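Local structure of TraI domain-containing protein (Salmonella typhi, 2IPQ) at residues 27-32 with 128-133; 39-44 with 106-111; 46-51 with 71-76; 89-94 with 110-115. The protein is of unknown function but, as a TraI-family protein, may act in conjugal DNA transfer; this chain is its C-terminal domain. One frame throughout, in Å; residues are numbered along the deposited sequence.

Contact 1 (27-32 with 128-133); sequences NTADAC and SLFLKV
Asn27 presents its carbonyl oxygen to the edge of the Phe130 ring, near the ring plane, with Asn27 O 3.6 Å from Phe130 CD1. The same oxygen accepts from a water at 2.6 Å, and that water accepts from Leu129 N at 2.9 Å. The polar link between the two loops therefore runs through one solvent molecule. One face of the Phe130 ring is met by Ala29 N, which stands 3.9 Å above the plane and off toward the rim. Leu129 CB lies against the opposite face. The type I turn Thr28-Ala31 carries Ala29 to this place. These loops lead into strands 33-36 and 131-133, the two outermost strands of the antiparallel sheet, so the contact joins their entrances near the surface. The side chain of Asn27 reaches across to Ser128, with Asn27 OD1 3.5 Å from Ser128 CB. OD1 itself accepts from Leu35 N. Ser128 OG, turned away from its own backbone N (chi1 -176°), accepts from Phe130 N, two residues on, at 3.2 Å and 163°: an ST turn. His34 ND1 is a further partner of this hydroxyl.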
loop_
_atom_site.group_PDB
_atom_site.type_symbol
_atom_site.label_atom_id
_atom_site.label_comp_id
_atom_site.label_asym_id
_atom_site.label_seq_id
_atom_site.Cartn_x
_atom_site.Cartn_y
_atom_site.Cartn_z
ATOM N N ASN A 27 -2.592 -8.376 4.080
ATOM C CA ASN A 27 -2.127 -9.758 3.961
ATOM C C ASN A 27 -3.247 -10.750 3.815
ATOM O O ASN A 27 -3.141 -11.918 4.221
ATOM C CB ASN A 27 -1.258 -10.138 5.157
ATOM C CG ASN A 27 0.101 -9.520 5.094
ATOM O OD1 ASN A 27 0.454 -8.857 4.106
ATOM N ND2 ASN A 27 0.884 -9.711 6.150
ATOM N N THR A 28 -4.337 -10.280 3.231
ATOM C CA THR A 28 -5.559 -11.052 3.121
ATOM C C THR A 28 -5.872 -11.083 1.637
ATOM O O THR A 28 -5.402 -10.228 0.897
ATOM C CB THR A 28 -6.685 -10.348 3.893
ATOM O OG1 THR A 28 -6.779 -10.915 5.209
ATOM C CG2 THR A 28 -8.022 -10.521 3.206
ATOM N N ALA A 29 -6.646 -12.075 1.208
ATOM C CA ALA A 29 -7.066 -12.202 -0.177
ATOM C C ALA A 29 -7.760 -10.926 -0.655
ATOM O O ALA A 29 -7.808 -10.665 -1.848
ATOM C CB ALA A 29 -8.008 -13.424 -0.333
ATOM N N ASP A 30 -8.297 -10.136 0.274
ATOM C CA ASP A 30 -9.153 -9.004 -0.089
ATOM C C ASP A 30 -8.498 -7.658 0.284
ATOM O O ASP A 30 -9.066 -6.594 0.047
ATOM C CB ASP A 30 -10.532 -9.140 0.569
ATOM C CG ASP A 30 -11.380 -10.268 -0.063
ATOM O OD1 ASP A 30 -11.683 -10.178 -1.275
ATOM O OD2 ASP A 30 -11.753 -11.242 0.644
ATOM N N ALA A 31 -7.298 -7.701 0.854
ATOM C CA ALA A 31 -6.670 -6.488 1.383
ATOM C C ALA A 31 -6.014 -5.689 0.248
ATOM O O ALA A 31 -5.634 -6.251 -0.783
ATOM C CB ALA A 31 -5.643 -6.867 2.443
ATOM N N CYS A 32 -5.875 -4.383 0.443
ATOM C CA CYS A 32 -5.125 -3.555 -0.493
ATOM C C CYS A 32 -3.653 -3.425 -0.106
ATOM O O CYS A 32 -2.827 -2.971 -0.911
ATOM C CB CYS A 32 -5.761 -2.166 -0.630
ATOM S SG CYS A 32 -7.334 -2.231 -1.486
ATOM N N SER A 128 2.898 -11.427 3.085
ATOM C CA SER A 128 1.617 -11.890 2.540
ATOM C C SER A 128 1.763 -13.301 1.994
ATOM O O SER A 128 2.812 -13.659 1.441
ATOM C CB SER A 128 1.141 -10.986 1.401
ATOM O OG SER A 128 -0.129 -11.415 0.960
ATOM N N LEU A 129 0.713 -14.099 2.139
ATOM C CA LEU A 129 0.716 -15.452 1.559
ATOM C C LEU A 129 0.180 -15.452 0.114
ATOM O O LEU A 129 0.263 -16.459 -0.599
ATOM C CB LEU A 129 -0.101 -16.399 2.424
ATOM C CG LEU A 129 0.451 -16.794 3.796
ATOM C CD1 LEU A 129 -0.615 -17.660 4.480
ATOM C CD2 LEU A 129 1.751 -17.590 3.663
ATOM N N PHE A 130 -0.357 -14.310 -0.294
ATOM C CA PHE A 130 -1.242 -14.191 -1.456
ATOM C C PHE A 130 -0.629 -13.376 -2.617
ATOM O O PHE A 130 -0.964 -13.578 -3.793
ATOM C CB PHE A 130 -2.559 -13.562 -0.998
ATOM C CG PHE A 130 -3.311 -14.421 0.013
ATOM C CD1 PHE A 130 -3.285 -14.119 1.362
ATOM C CD2 PHE A 130 -4.024 -15.520 -0.398
ATOM C CE1 PHE A 130 -3.967 -14.904 2.279
ATOM C CE2 PHE A 130 -4.714 -16.308 0.513
ATOM C CZ PHE A 130 -4.682 -16.000 1.847
ATOM N N LEU A 131 0.280 -12.464 -2.284
ATOM C CA LEU A 131 0.811 -11.531 -3.265
ATOM C C LEU A 131 2.178 -11.969 -3.738
ATOM O O LEU A 131 3.045 -12.308 -2.935
ATOM C CB LEU A 131 0.947 -10.171 -2.631
ATOM C CG LEU A 131 1.348 -9.045 -3.557
ATOM C CD1 LEU A 131 0.058 -8.418 -4.097
ATOM C CD2 LEU A 131 2.134 -8.075 -2.743
ATOM N N LYS A 132 2.370 -11.939 -5.047
ATOM C CA LYS A 132 3.670 -12.137 -5.674
ATOM C C LYS A 132 4.015 -10.855 -6.447
ATOM O O LYS A 132 3.240 -10.426 -7.297
ATOM C CB LYS A 132 3.558 -13.331 -6.647
ATOM C CG LYS A 132 4.871 -13.869 -7.187
ATOM C CD LYS A 132 4.798 -14.070 -8.689
ATOM C CE LYS A 132 4.389 -15.479 -9.095
ATOM N NZ LYS A 132 4.434 -15.626 -10.599
ATOM N N VAL A 133 5.160 -10.249 -6.152
ATOM C CA VAL A 133 5.631 -9.071 -6.873
ATOM C C VAL A 133 6.338 -9.541 -8.129
ATOM O O VAL A 133 7.116 -10.485 -8.088
ATOM C CB VAL A 133 6.623 -8.242 -5.992
ATOM C CG1 VAL A 133 7.165 -6.962 -6.735
ATOM C CG2 VAL A 133 5.949 -7.868 -4.668
HETATM O O HOH W 1 -1.323 -13.808 4.187
#

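Contact 2 (39-44 with 106-111); sequences FVFISV and KKLTGY
Gly110 forms the hollow of this contact. It has no side chain, and the two backbones come close: Gly110 CA lies 4.2 Å from Ser43 CA and 3.2 Å from Ile42 O. The Phe41 ring lies along the backbone on one side of strand 105-114. Its CE1 is 3.6 Å from Gly110 N, and its CZ rests near the carbonyl carbon of Thr109. Phe41 CG is anti to the backbone N (chi1 174°), which carries the ring to these atoms. Leu108 CD1 sits loosely against both Phe41 CE2 and Ser43 CB. Strands 39-43 and 105-114 are antiparallel neighbours in the sheet, though their short segments run at 119°, well short of antiparallel. Ile42 and Tyr111 form a hydrogen-bonded pair, with Ile42 N to Tyr111 O and Tyr111 N to Ile42 O both 3.0 Å. Val44 N then donates to Thr109 O almost straight (175°), in the carbonyl plane. On the other side of the sheet, Ile42 CG1 abuts Tyr111 CB at 3.7 Å. Val44 CG1 presses against the ring at Tyr111 CE1, 3.5 Å away, its side chain crossing that of Tyr111 at about a right angle.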
loop_
_atom_site.group_PDB
_atom_site.type_symbol
_atom_site.label_atom_id
_atom_site.label_comp_id
_atom_site.label_asym_id
_atom_site.label_seq_id
_atom_site.Cartn_x
_atom_site.Cartn_y
_atom_site.Cartn_z
ATOM N N PHE A 39 9.195 -4.770 2.162
ATOM C CA PHE A 39 8.388 -3.674 1.645
ATOM C C PHE A 39 6.919 -3.837 1.991
ATOM O O PHE A 39 6.427 -4.966 2.210
ATOM C CB PHE A 39 8.556 -3.563 0.123
ATOM C CG PHE A 39 9.898 -3.034 -0.288
ATOM C CD1 PHE A 39 10.180 -1.683 -0.185
ATOM C CD2 PHE A 39 10.885 -3.889 -0.759
ATOM C CE1 PHE A 39 11.429 -1.180 -0.551
ATOM C CE2 PHE A 39 12.127 -3.409 -1.127
ATOM C CZ PHE A 39 12.400 -2.056 -1.025
ATOM N N VAL A 40 6.220 -2.710 2.046
ATOM C CA VAL A 40 4.776 -2.731 2.084
ATOM C C VAL A 40 4.259 -2.386 0.697
ATOM O O VAL A 40 4.548 -1.338 0.186
ATOM C CB VAL A 40 4.240 -1.742 3.118
ATOM C CG1 VAL A 40 2.669 -1.748 3.122
ATOM C CG2 VAL A 40 4.806 -2.100 4.533
ATOM N N PHE A 41 3.495 -3.280 0.088
ATOM C CA PHE A 41 2.866 -2.978 -1.184
ATOM C C PHE A 41 1.477 -2.396 -0.955
ATOM O O PHE A 41 0.640 -2.995 -0.294
ATOM C CB PHE A 41 2.758 -4.254 -2.029
ATOM C CG PHE A 41 1.989 -4.085 -3.308
ATOM C CD1 PHE A 41 2.619 -3.614 -4.453
ATOM C CD2 PHE A 41 0.636 -4.429 -3.380
ATOM C CE1 PHE A 41 1.914 -3.460 -5.653
ATOM C CE2 PHE A 41 -0.080 -4.277 -4.583
ATOM C CZ PHE A 41 0.561 -3.797 -5.712
ATOM N N ILE A 42 1.214 -1.224 -1.521
ATOM C CA ILE A 42 -0.133 -0.682 -1.433
ATOM C C ILE A 42 -0.718 -0.543 -2.841
ATOM O O ILE A 42 -0.171 0.138 -3.745
ATOM C CB ILE A 42 -0.170 0.647 -0.632
ATOM C CG1 ILE A 42 0.498 1.746 -1.439
ATOM C CG2 ILE A 42 0.565 0.506 0.749
ATOM C CD1 ILE A 42 0.642 3.103 -0.696
ATOM N N SER A 43 -1.846 -1.183 -3.045
ATOM C CA SER A 43 -2.344 -1.225 -4.386
ATOM C C SER A 43 -3.137 0.036 -4.694
ATOM O O SER A 43 -3.771 0.605 -3.817
ATOM C CB SER A 43 -3.123 -2.509 -4.653
ATOM O OG SER A 43 -4.391 -2.371 -4.117
ATOM N N VAL A 44 -3.066 0.477 -5.938
ATOM C CA VAL A 44 -3.795 1.659 -6.408
ATOM C C VAL A 44 -4.681 1.278 -7.589
ATOM O O VAL A 44 -4.283 0.487 -8.445
ATOM C CB VAL A 44 -2.884 2.871 -6.815
ATOM C CG1 VAL A 44 -1.600 2.953 -5.979
ATOM C CG2 VAL A 44 -2.559 2.824 -8.223
ATOM N N LYS A 106 -5.561 -11.944 -9.435
ATOM C CA LYS A 106 -5.864 -10.658 -9.996
ATOM C C LYS A 106 -4.543 -9.913 -10.072
ATOM O O LYS A 106 -3.689 -9.992 -9.181
ATOM C CB LYS A 106 -6.915 -9.938 -9.153
ATOM C CG LYS A 106 -6.736 -8.468 -9.040
ATOM C CD LYS A 106 -8.080 -7.725 -8.939
ATOM C CE LYS A 106 -8.792 -7.983 -7.609
ATOM N NZ LYS A 106 -9.244 -9.393 -7.549
ATOM N N LYS A 107 -4.370 -9.225 -11.179
ATOM C CA LYS A 107 -3.171 -8.457 -11.394
ATOM C C LYS A 107 -3.386 -7.059 -10.866
ATOM O O LYS A 107 -4.416 -6.440 -11.143
ATOM C CB LYS A 107 -2.815 -8.447 -12.871
ATOM C CG LYS A 107 -1.369 -8.794 -13.080
ATOM C CD LYS A 107 -1.238 -10.027 -13.856
ATOM C CE LYS A 107 -0.010 -10.803 -13.410
ATOM N NZ LYS A 107 -0.304 -12.289 -13.506
ATOM N N LEU A 108 -2.425 -6.573 -10.083
ATOM C CA LEU A 108 -2.545 -5.302 -9.410
ATOM C C LEU A 108 -1.274 -4.493 -9.679
ATOM O O LEU A 108 -0.233 -5.055 -10.014
ATOM C CB LEU A 108 -2.628 -5.535 -7.896
ATOM C CG LEU A 108 -3.756 -6.332 -7.254
ATOM C CD1 LEU A 108 -3.434 -6.438 -5.757
ATOM C CD2 LEU A 108 -5.095 -5.634 -7.513
ATOM N N THR A 109 -1.370 -3.179 -9.512
ATOM C CA THR A 109 -0.192 -2.306 -9.493
ATOM C C THR A 109 -0.284 -1.361 -8.297
ATOM O O THR A 109 -1.373 -1.122 -7.774
ATOM C CB THR A 109 0.074 -1.551 -10.857
ATOM O OG1 THR A 109 -0.038 -0.150 -10.702
ATOM C CG2 THR A 109 -0.844 -2.004 -11.953
ATOM N N GLY A 110 0.860 -0.851 -7.853
ATOM C CA GLY A 110 0.871 0.085 -6.753
ATOM C C GLY A 110 2.276 0.356 -6.284
ATOM O O GLY A 110 3.234 0.048 -6.957
ATOM N N TYR A 111 2.370 0.917 -5.093
ATOM C CA TYR A 111 3.602 1.470 -4.577
ATOM C C TYR A 111 4.254 0.439 -3.699
ATOM O O TYR A 111 3.569 -0.374 -3.086
ATOM C CB TYR A 111 3.264 2.699 -3.736
ATOM C CG TYR A 111 2.748 3.875 -4.539
ATOM C CD1 TYR A 111 1.386 4.240 -4.508
ATOM C CD2 TYR A 111 3.613 4.627 -5.327
ATOM C CE1 TYR A 111 0.907 5.359 -5.265
ATOM C CE2 TYR A 111 3.158 5.730 -6.075
ATOM C CZ TYR A 111 1.810 6.087 -6.041
ATOM O OH TYR A 111 1.390 7.173 -6.790
HETATM O O HOH W 2 -3.975 -2.110 -8.696
#

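Contact 3 (46-51 with 71-76); sequences GVFFLF and QVQAAF
Gln73 lays its side chain over one face of the Phe48 ring. CG is anti to the backbone N (chi1 172°) and the chain runs on extended, so it passes across the rim of the ring. Gln73 CB comes first, 3.7 Å from Phe48 CE2. It makes a CH-pi contact, standing 25° off the ring normal. Gln73 CG follows, 4.0 Å from Phe48 CE2. Gln73 CD is 3.9 Å from Phe48 CE2 as well. At the tip the amide divides its work. OE1 stays near the ring and accepts from Lys69 NZ, while NE2 bonds to Tyr111 OH. Both polar ends of the amide are thus satisfied beside an apolar ring. The contact packs helix 46-54 against helix 68-77, with segment axes 10.4 Å apart at closest and crossing at 111°. Helix 4-20 joins them through Phe11, whose ring meets both Phe48 and Phe76. The three helices thus pack together, in a domain whose family is grouped in the helix-turn-helix clan. Val47 CG1 covers the opposite face of the Phe48 ring, over its centre, so the ring is sandwiched. Its edge is met by Phe76, with Phe48 CZ 4.0 Å from Phe76 CD2. Val72 fills the notch between the two phenylalanines of the other helix. Its CG1 lies 3.8 Å from Phe48 CD1, and its CG2 lies 4.0 Å from Phe51 CE2. Phe51 also stacks on His55 and meets Trp14 edge-to-face.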
loop_
_atom_site.group_PDB
_atom_site.type_symbol
_atom_site.label_atom_id
_atom_site.label_comp_id
_atom_site.label_asym_id
_atom_site.label_seq_id
_atom_site.Cartn_x
_atom_site.Cartn_y
_atom_site.Cartn_z
ATOM N N GLY A 46 -7.001 1.086 -5.132
ATOM C CA GLY A 46 -7.647 0.540 -3.929
ATOM C C GLY A 46 -7.311 1.258 -2.616
ATOM O O GLY A 46 -8.197 1.539 -1.820
ATOM N N VAL A 47 -6.044 1.571 -2.366
ATOM C CA VAL A 47 -5.684 2.139 -1.065
ATOM C C VAL A 47 -6.210 3.579 -0.900
ATOM O O VAL A 47 -6.500 4.027 0.198
ATOM C CB VAL A 47 -4.168 2.150 -0.840
ATOM C CG1 VAL A 47 -3.511 3.106 -1.832
ATOM C CG2 VAL A 47 -3.862 2.660 0.586
ATOM N N PHE A 48 -6.343 4.303 -2.004
ATOM C CA PHE A 48 -6.869 5.660 -1.964
ATOM C C PHE A 48 -8.384 5.658 -1.817
ATOM O O PHE A 48 -8.947 6.478 -1.105
ATOM C CB PHE A 48 -6.448 6.413 -3.209
ATOM C CG PHE A 48 -4.958 6.634 -3.299
ATOM C CD1 PHE A 48 -4.288 7.331 -2.300
ATOM C CD2 PHE A 48 -4.240 6.155 -4.384
ATOM C CE1 PHE A 48 -2.913 7.541 -2.373
ATOM C CE2 PHE A 48 -2.876 6.346 -4.475
ATOM C CZ PHE A 48 -2.195 7.044 -3.469
ATOM N N PHE A 49 -9.048 4.730 -2.490
ATOM C CA PHE A 49 -10.488 4.560 -2.319
ATOM C C PHE A 49 -10.831 4.190 -0.877
ATOM O O PHE A 49 -11.845 4.630 -0.341
ATOM C CB PHE A 49 -11.003 3.472 -3.258
ATOM C CG PHE A 49 -11.128 3.910 -4.677
ATOM C CD1 PHE A 49 -11.398 5.231 -4.986
ATOM C CD2 PHE A 49 -10.989 2.995 -5.710
ATOM C CE1 PHE A 49 -11.521 5.646 -6.302
ATOM C CE2 PHE A 49 -11.114 3.403 -7.044
ATOM C CZ PHE A 49 -11.376 4.733 -7.331
ATOM N N LEU A 50 -9.982 3.369 -0.257
ATOM C CA LEU A 50 -10.174 2.995 1.137
ATOM C C LEU A 50 -9.994 4.181 2.102
ATOM O O LEU A 50 -10.766 4.322 3.030
ATOM C CB LEU A 50 -9.242 1.835 1.501
ATOM C CG LEU A 50 -9.364 1.262 2.915
ATOM C CD1 LEU A 50 -10.795 0.728 3.273
ATOM C CD2 LEU A 50 -8.264 0.200 3.200
ATOM N N PHE A 51 -8.977 5.015 1.874
ATOM C CA PHE A 51 -8.818 6.316 2.559
ATOM C C PHE A 51 -10.078 7.138 2.427
ATOM O O PHE A 51 -10.670 7.554 3.418
ATOM C CB PHE A 51 -7.643 7.119 1.953
ATOM C CG PHE A 51 -7.532 8.545 2.474
ATOM C CD1 PHE A 51 -6.981 8.809 3.728
ATOM C CD2 PHE A 51 -7.995 9.620 1.715
ATOM C CE1 PHE A 51 -6.880 10.114 4.207
ATOM C CE2 PHE A 51 -7.903 10.947 2.190
ATOM C CZ PHE A 51 -7.341 11.187 3.435
ATOM N N GLN A 71 -6.260 13.845 -6.481
ATOM C CA GLN A 71 -5.742 14.792 -5.460
ATOM C C GLN A 71 -4.883 14.110 -4.394
ATOM O O GLN A 71 -3.721 14.444 -4.210
ATOM C CB GLN A 71 -6.893 15.494 -4.749
ATOM C CG GLN A 71 -6.953 16.996 -4.956
ATOM C CD GLN A 71 -7.967 17.385 -6.020
ATOM O OE1 GLN A 71 -8.544 18.473 -5.980
ATOM N NE2 GLN A 71 -8.189 16.487 -6.987
ATOM N N VAL A 72 -5.470 13.150 -3.695
ATOM C CA VAL A 72 -4.758 12.410 -2.659
ATOM C C VAL A 72 -3.485 11.733 -3.172
ATOM O O VAL A 72 -2.443 11.843 -2.540
ATOM C CB VAL A 72 -5.652 11.333 -2.002
ATOM C CG1 VAL A 72 -4.957 10.773 -0.778
ATOM C CG2 VAL A 72 -6.971 11.939 -1.603
ATOM N N GLN A 73 -3.578 11.037 -4.303
ATOM C CA GLN A 73 -2.404 10.424 -4.922
ATOM C C GLN A 73 -1.279 11.411 -5.257
ATOM O O GLN A 73 -0.117 11.181 -4.903
ATOM C CB GLN A 73 -2.794 9.641 -6.167
ATOM C CG GLN A 73 -1.605 9.143 -6.979
ATOM C CD GLN A 73 -2.001 8.004 -7.895
ATOM O OE1 GLN A 73 -3.167 7.885 -8.262
ATOM N NE2 GLN A 73 -1.043 7.156 -8.257
ATOM N N ALA A 74 -1.622 12.510 -5.932
ATOM C CA ALA A 74 -0.666 13.572 -6.149
ATOM C C ALA A 74 -0.077 14.087 -4.820
ATOM O O ALA A 74 1.147 14.314 -4.697
ATOM C CB ALA A 74 -1.305 14.738 -6.954
ATOM N N ALA A 75 -0.938 14.292 -3.830
ATOM C CA ALA A 75 -0.451 14.828 -2.569
ATOM C C ALA A 75 0.460 13.772 -1.930
ATOM O O ALA A 75 1.537 14.078 -1.416
ATOM C CB ALA A 75 -1.594 15.217 -1.656
ATOM N N PHE A 76 0.044 12.526 -1.969
ATOM C CA PHE A 76 0.887 11.464 -1.413
ATOM C C PHE A 76 2.266 11.404 -2.080
ATOM O O PHE A 76 3.271 11.316 -1.394
ATOM C CB PHE A 76 0.226 10.107 -1.554
ATOM C CG PHE A 76 1.135 8.964 -1.184
ATOM C CD1 PHE A 76 1.651 8.861 0.109
ATOM C CD2 PHE A 76 1.481 8.001 -2.131
ATOM C CE1 PHE A 76 2.493 7.808 0.458
ATOM C CE2 PHE A 76 2.339 6.936 -1.797
ATOM C CZ PHE A 76 2.832 6.845 -0.499
#

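Contact 4 (89-94 with 110-115); sequences RFWQCC and GYLIKM
Leu112 sets its CD1 methyl over the centre of the Trp91 indole. Leu112 CD1 is 3.7 Å from Trp91 CD2 and 18° off the normal of the five-membered ring, a CH-pi contact. The two side chains cross at about a right angle. Trp91 pairs directly with Gly110, which has no side chain, and its ring reaches Leu112, two residues on. Arg88 makes a cation-pi contact with the same indole. Phe90 and Tyr111 lie side by side and point the same way, but their rings are tilted by 41°, neither stacked nor edge-to-face. Phe90 CE1 touches one face of the Tyr111 ring toward its rim, 3.6 Å from Tyr111 CZ. Nearby, Arg89 forms a salt bridge with Glu77, which also binds the Tyr111 hydroxyl. Within these segments the backbones are joined at one antiparallel hydrogen-bonded pair, Trp91 with Gly110: Trp91 N donates to Gly110 O at 3.0 Å, and Gly110 N to Trp91 O at 3.1 Å. Beyond it the strands part, and a water takes over. It accepts from Leu112 N at 3.0 Å and lies 2.7 Å from Arg89 O. This is the open end of an antiparallel beta hairpin formed by strands 91-96 and 105-114.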
loop_
_atom_site.group_PDB
_atom_site.type_symbol
_atom_site.label_atom_id
_atom_site.label_comp_id
_atom_site.label_asym_id
_atom_site.label_seq_id
_atom_site.Cartn_x
_atom_site.Cartn_y
_atom_site.Cartn_z
ATOM N N ARG A 89 8.152 3.801 -10.247
ATOM C CA ARG A 89 7.420 4.082 -8.997
ATOM C C ARG A 89 6.304 3.102 -8.758
ATOM O O ARG A 89 5.805 3.000 -7.635
ATOM C CB ARG A 89 6.885 5.525 -8.958
ATOM C CG ARG A 89 5.980 5.885 -10.111
ATOM C CD ARG A 89 5.789 7.387 -10.223
ATOM N NE ARG A 89 4.384 7.759 -10.396
ATOM C CZ ARG A 89 3.846 8.108 -11.561
ATOM N NH1 ARG A 89 4.591 8.129 -12.663
ATOM N NH2 ARG A 89 2.560 8.434 -11.629
ATOM N N PHE A 90 5.926 2.372 -9.814
ATOM C CA PHE A 90 4.867 1.353 -9.751
ATOM C C PHE A 90 5.389 -0.054 -9.991
ATOM O O PHE A 90 6.118 -0.289 -10.940
ATOM C CB PHE A 90 3.747 1.664 -10.767
ATOM C CG PHE A 90 2.997 2.919 -10.466
ATOM C CD1 PHE A 90 2.192 3.000 -9.350
ATOM C CD2 PHE A 90 3.108 4.041 -11.294
ATOM C CE1 PHE A 90 1.498 4.174 -9.050
ATOM C CE2 PHE A 90 2.413 5.219 -11.000
ATOM C CZ PHE A 90 1.601 5.277 -9.868
ATOM N N TRP A 91 4.993 -1.001 -9.145
ATOM C CA TRP A 91 5.255 -2.405 -9.408
ATOM C C TRP A 91 3.948 -3.170 -9.685
ATOM O O TRP A 91 2.878 -2.873 -9.105
ATOM C CB TRP A 91 5.985 -3.038 -8.212
ATOM C CG TRP A 91 7.470 -2.784 -8.183
ATOM C CD1 TRP A 91 8.460 -3.659 -8.552
ATOM C CD2 TRP A 91 8.134 -1.579 -7.756
ATOM N NE1 TRP A 91 9.697 -3.066 -8.396
ATOM C CE2 TRP A 91 9.528 -1.793 -7.908
ATOM C CE3 TRP A 91 7.689 -0.340 -7.271
ATOM C CZ2 TRP A 91 10.480 -0.812 -7.588
ATOM C CZ3 TRP A 91 8.633 0.632 -6.963
ATOM C CH2 TRP A 91 10.014 0.387 -7.115
ATOM N N GLN A 92 4.023 -4.155 -10.577
ATOM C CA GLN A 92 2.925 -5.093 -10.728
ATOM C C GLN A 92 3.054 -6.280 -9.818
ATOM O O GLN A 92 4.160 -6.734 -9.507
ATOM C CB GLN A 92 2.839 -5.599 -12.153
ATOM C CG GLN A 92 2.306 -4.573 -13.092
ATOM C CD GLN A 92 2.970 -4.682 -14.421
ATOM O OE1 GLN A 92 2.761 -5.664 -15.149
ATOM N NE2 GLN A 92 3.795 -3.685 -14.754
ATOM N N CYS A 93 1.905 -6.793 -9.406
ATOM C CA CYS A 93 1.858 -7.936 -8.514
ATOM C C CYS A 93 0.714 -8.794 -8.984
ATOM O O CYS A 93 -0.230 -8.285 -9.602
ATOM C CB CYS A 93 1.566 -7.474 -7.093
ATOM S SG CYS A 93 2.884 -6.422 -6.413
ATOM N N CYS A 94 0.808 -10.084 -8.702
ATOM C CA CYS A 94 -0.297 -10.991 -8.872
ATOM C C CYS A 94 -0.870 -11.228 -7.489
ATOM O O CYS A 94 -0.148 -11.622 -6.575
ATOM C CB CYS A 94 0.186 -12.347 -9.424
ATOM S SG CYS A 94 0.929 -12.231 -11.044
ATOM N N GLY A 110 0.860 -0.851 -7.853
ATOM C CA GLY A 110 0.871 0.085 -6.753
ATOM C C GLY A 110 2.276 0.356 -6.284
ATOM O O GLY A 110 3.234 0.048 -6.957
ATOM N N TYR A 111 2.370 0.917 -5.093
ATOM C CA TYR A 111 3.602 1.470 -4.577
ATOM C C TYR A 111 4.254 0.439 -3.699
ATOM O O TYR A 111 3.569 -0.374 -3.086
ATOM C CB TYR A 111 3.264 2.699 -3.736
ATOM C CG TYR A 111 2.748 3.875 -4.539
ATOM C CD1 TYR A 111 1.386 4.240 -4.508
ATOM C CD2 TYR A 111 3.613 4.627 -5.327
ATOM C CE1 TYR A 111 0.907 5.359 -5.265
ATOM C CE2 TYR A 111 3.158 5.730 -6.075
ATOM C CZ TYR A 111 1.810 6.087 -6.041
ATOM O OH TYR A 111 1.390 7.173 -6.790
ATOM N N LEU A 112 5.573 0.477 -3.631
ATOM C CA LEU A 112 6.314 -0.173 -2.557
ATOM C C LEU A 112 6.826 0.831 -1.537
ATOM O O LEU A 112 7.411 1.843 -1.896
ATOM C CB LEU A 112 7.508 -0.943 -3.135
ATOM C CG LEU A 112 7.163 -2.206 -3.945
ATOM C CD1 LEU A 112 8.454 -2.835 -4.334
ATOM C CD2 LEU A 112 6.374 -3.142 -3.116
ATOM N N ILE A 113 6.625 0.560 -0.262
ATOM C CA ILE A 113 7.132 1.451 0.772
ATOM C C ILE A 113 7.975 0.653 1.754
ATOM O O ILE A 113 7.514 -0.364 2.278
ATOM C CB ILE A 113 5.943 2.054 1.529
ATOM C CG1 ILE A 113 5.100 2.896 0.567
ATOM C CG2 ILE A 113 6.415 2.830 2.785
ATOM C CD1 ILE A 113 3.666 3.025 1.003
ATOM N N LYS A 114 9.193 1.116 2.009
ATOM C CA LYS A 114 10.111 0.456 2.930
ATOM C C LYS A 114 9.419 0.222 4.246
ATOM O O LYS A 114 8.803 1.153 4.768
ATOM C CB LYS A 114 11.314 1.342 3.202
ATOM C CG LYS A 114 12.391 1.285 2.178
ATOM C CD LYS A 114 13.630 2.088 2.638
ATOM C CE LYS A 114 14.243 1.494 3.905
ATOM N NZ LYS A 114 15.626 1.985 4.179
HETATM N N MSE A 115 9.535 -0.998 4.776
HETATM C CA MSE A 115 8.870 -1.393 6.024
HETATM C C MSE A 115 9.075 -0.405 7.163
HETATM O O MSE A 115 8.149 -0.126 7.920
HETATM C CB MSE A 115 9.388 -2.746 6.518
HETATM C CG MSE A 115 9.325 -3.842 5.502
HETATM SE SE MSE A 115 8.085 -5.240 5.980
HETATM C CE MSE A 115 9.356 -6.647 6.459
HETATM O O HOH W 3 6.747 2.787 -5.109
#

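Contacts 2, 3 and 4 are buried, while contact 1 lies near the surface. Contacts 2 and 4 share strand 105-114 and use Gly110 and Tyr111 from its two sides; both combine strand backbone bonds with side-chain packing. Contact 3 is helix packing, mainly aromatic and apolar, with the chain of Gln73 laid on a ring. Contact 1 joins loops through a bridging water and the packing of Phe130 on the backbone of 27-29. Tyr111 connects the sheet to the helices: its hydroxyl bonds to Gln73 of contact 3, and its ring meets Phe76 and Phe48. Contact 1 reaches the sheet through Cys32 with Ser43 and Lys132 with Cys94. Along the chain it encloses the other three.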